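Local atomic coordinates of cytochrome c (Shewanella violacea, PDB entry 6A3L), a protein that binds a covalently attached heme c and, as a member of the cytochrome c' family, probably takes part in electron transfer. Residues A[69-72]-A[73-77]. Sequence-based numbering, arbitrary orientation.
Sequences TEAL and AKIWT. With HEC (heme c), chain C.
Leu72 meets Ile75 through its carbonyl: Ile75 N donates to Leu72 O at 3.0 Å in a nearly straight bond (169° at the hydrogen). This bond, with that of Trp76 N to Ala73 O, winds the chain from an extended loop into the short helical turn 74-77. The flank of Ile75 closes on the same oxygen, its CG1 3.2 Å from Leu72 O, and CZ3 of the Trp76 ring comes to it obliquely.

Ala71 turns its methyl toward the helical turn, where CB meets Ile75 CD1 at 3.7 Å and, more loosely, CH2 of Trp76 at 4.3 Å. With CG1 anti to its own carbonyl carbon (chi1 -70°) and the chain extended beyond, Ile75 also brings CD1 close to CMD of the heme. Its other branch, CG2, lies 4.0 Å above the centre of one face of the Trp76 ring, while Ala73 CA sits in plane at the ring's edge. The indole NE1 is hydrogen-bonded to the carbonyl of Phe60, which probably helps fix the ring's rotation.

Upstream, the loop grips one heme propionate with both a side chain and the backbone. Thr69 OG1 donates to heme O2D at 2.6 Å. Glu70 N bonds the other oxygen, heme O1D, at 3.0 Å. Thr69 OG1 also accepts from Ala71 N, closing an ST turn, and is hydrogen-bonded to Arg13 of helix 6-31, whose NE bonds the heme as well. Holding both propionate oxygens, with arginine close by, would probably stabilise the ionised carboxylate, while Ile75, backed by Ala71, sets an apolar methyl against CMD at the porphyrin rim.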
loop_
_atom_site.group_PDB
_atom_site.type_symbol
_atom_site.label_atom_id
_atom_site.label_comp_id
_atom_site.label_asym_id
_atom_site.label_seq_id
_atom_site.Cartn_x
_atom_site.Cartn_y
_atom_site.Cartn_z
ATOM N N THR A 69 4.060 -18.860 -5.291
ATOM C CA THR A 69 3.017 -17.978 -5.773
ATOM C C THR A 69 1.724 -18.778 -5.886
ATOM O O THR A 69 1.748 -19.992 -6.107
ATOM C CB THR A 69 3.428 -17.335 -7.116
ATOM O OG1 THR A 69 2.400 -16.446 -7.582
ATOM C CG2 THR A 69 3.742 -18.391 -8.153
ATOM N N GLU A 70 0.595 -18.101 -5.675
ATOM C CA GLU A 70 -0.715 -18.682 -5.921
ATOM C C GLU A 70 -1.276 -18.240 -7.261
ATOM O O GLU A 70 -2.456 -18.490 -7.552
ATOM C CB GLU A 70 -1.693 -18.327 -4.799
ATOM C CG GLU A 70 -1.278 -18.757 -3.410
ATOM C CD GLU A 70 -1.330 -20.267 -3.241
ATOM O OE1 GLU A 70 -2.152 -20.921 -3.916
ATOM O OE2 GLU A 70 -0.574 -20.802 -2.401
ATOM N N ALA A 71 -0.463 -17.576 -8.075
ATOM C CA ALA A 71 -0.903 -17.121 -9.381
ATOM C C ALA A 71 -0.877 -18.270 -10.379
ATOM O O ALA A 71 0.147 -18.943 -10.534
ATOM C CB ALA A 71 -0.014 -15.983 -9.876
ATOM N N LEU A 72 -2.005 -18.497 -11.055
ATOM C CA LEU A 72 -2.062 -19.493 -12.117
ATOM C C LEU A 72 -1.399 -18.938 -13.368
ATOM O O LEU A 72 -1.584 -17.767 -13.716
ATOM C CB LEU A 72 -3.516 -19.886 -12.430
ATOM C CG LEU A 72 -4.269 -20.699 -11.373
ATOM C CD1 LEU A 72 -5.765 -20.528 -11.492
ATOM C CD2 LEU A 72 -3.900 -22.169 -11.469
ATOM N N ALA A 73 -0.668 -19.800 -14.078
ATOM C CA ALA A 73 -0.006 -19.361 -15.301
ATOM C C ALA A 73 -0.995 -18.849 -16.339
ATOM O O ALA A 73 -0.619 -18.043 -17.195
ATOM C CB ALA A 73 0.825 -20.502 -15.886
ATOM N N LYS A 74 -2.264 -19.256 -16.247
ATOM C CA LYS A 74 -3.280 -18.774 -17.172
ATOM C C LYS A 74 -3.396 -17.255 -17.156
ATOM O O LYS A 74 -3.932 -16.678 -18.110
ATOM C CB LYS A 74 -4.624 -19.429 -16.831
ATOM C CG LYS A 74 -5.781 -19.075 -17.776
ATOM C CD LYS A 74 -7.124 -19.690 -17.339
ATOM C CE LYS A 74 -7.174 -19.858 -15.828
ATOM N NZ LYS A 74 -8.492 -20.303 -15.319
ATOM N N ILE A 75 -2.843 -16.589 -16.139
ATOM C CA ILE A 75 -2.869 -15.128 -16.101
ATOM C C ILE A 75 -2.219 -14.552 -17.350
ATOM O O ILE A 75 -2.754 -13.627 -17.971
ATOM C CB ILE A 75 -2.181 -14.607 -14.824
ATOM C CG1 ILE A 75 -3.017 -14.911 -13.579
ATOM C CG2 ILE A 75 -1.796 -13.114 -14.961
ATOM C CD1 ILE A 75 -2.379 -14.449 -12.300
ATOM N N TRP A 76 -1.071 -15.109 -17.749
ATOM C CA TRP A 76 -0.273 -14.574 -18.847
ATOM C C TRP A 76 -0.687 -15.082 -20.228
ATOM O O TRP A 76 -0.348 -14.445 -21.233
ATOM C CB TRP A 76 1.210 -14.863 -18.588
ATOM C CG TRP A 76 1.701 -14.110 -17.399
ATOM C CD1 TRP A 76 2.129 -12.819 -17.375
ATOM C CD2 TRP A 76 1.807 -14.596 -16.053
ATOM N NE1 TRP A 76 2.501 -12.468 -16.099
ATOM C CE2 TRP A 76 2.319 -13.543 -15.269
ATOM C CE3 TRP A 76 1.533 -15.821 -15.440
ATOM C CZ2 TRP A 76 2.560 -13.675 -13.895
ATOM C CZ3 TRP A 76 1.759 -15.951 -14.080
ATOM C CH2 TRP A 76 2.278 -14.882 -13.320
ATOM N N THR A 77 -1.361 -16.232 -20.315
ATOM C CA THR A 77 -1.987 -16.611 -21.580
ATOM C C THR A 77 -3.176 -15.718 -21.895
ATOM O O THR A 77 -3.559 -15.586 -23.062
ATOM C CB THR A 77 -2.417 -18.076 -21.557
ATOM O OG1 THR A 77 -3.490 -18.250 -20.622
ATOM C CG2 THR A 77 -1.230 -18.985 -21.189
HETATM FE FE HEC C . -6.415 -10.869 -4.838
HETATM C CHA HEC C . -3.747 -12.879 -3.882
HETATM C CHB HEC C . -7.055 -10.155 -1.565
HETATM C CHC HEC C . -8.616 -8.327 -5.764
HETATM C CHD HEC C . -5.672 -11.443 -8.091
HETATM N NA HEC C . -5.544 -11.409 -3.078
HETATM C C1A HEC C . -4.484 -12.273 -2.899
HETATM C C2A HEC C . -4.304 -12.436 -1.485
HETATM C C3A HEC C . -5.204 -11.685 -0.842
HETATM C C4A HEC C . -6.008 -11.015 -1.832
HETATM C CMA HEC C . -5.373 -11.561 0.694
HETATM C CAA HEC C . -3.221 -13.307 -0.841
HETATM C CBA HEC C . -1.949 -12.441 -0.845
HETATM C CGA HEC C . -0.931 -13.123 0.029
HETATM O O1A HEC C . -0.993 -12.870 1.254
HETATM O O2A HEC C . -0.092 -13.916 -0.473
HETATM N NB HEC C . -7.596 -9.425 -3.845
HETATM C C1B HEC C . -7.773 -9.410 -2.475
HETATM C C2B HEC C . -8.841 -8.483 -2.168
HETATM C C3B HEC C . -9.307 -7.973 -3.325
HETATM C C4B HEC C . -8.516 -8.553 -4.403
HETATM C CMB HEC C . -9.322 -8.209 -0.722
HETATM C CAB HEC C . -10.437 -6.922 -3.511
HETATM C CBB HEC C . -10.588 -5.911 -2.637
HETATM N NC HEC C . -6.995 -10.025 -6.587
HETATM C C1C HEC C . -7.957 -9.040 -6.762
HETATM C C2C HEC C . -8.159 -8.874 -8.191
HETATM C C3C HEC C . -7.374 -9.749 -8.846
HETATM C C4C HEC C . -6.612 -10.472 -7.840
HETATM C CMC HEC C . -9.176 -7.880 -8.793
HETATM C CAC HEC C . -7.226 -9.962 -10.381
HETATM C CBC HEC C . -7.320 -8.944 -11.248
HETATM N ND HEC C . -4.963 -11.954 -5.785
HETATM C C1D HEC C . -4.866 -12.058 -7.162
HETATM C C2D HEC C . -3.770 -12.939 -7.465
HETATM C C3D HEC C . -3.229 -13.347 -6.306
HETATM C C4D HEC C . -3.975 -12.738 -5.227
HETATM C CMD HEC C . -3.330 -13.324 -8.898
HETATM C CAD HEC C . -2.014 -14.291 -6.138
HETATM C CBD HEC C . -0.746 -13.517 -5.745
HETATM C CGD HEC C . 0.407 -14.482 -5.578
HETATM O O1D HEC C . 0.382 -15.306 -4.634
HETATM O O2D HEC C . 1.356 -14.445 -6.392
#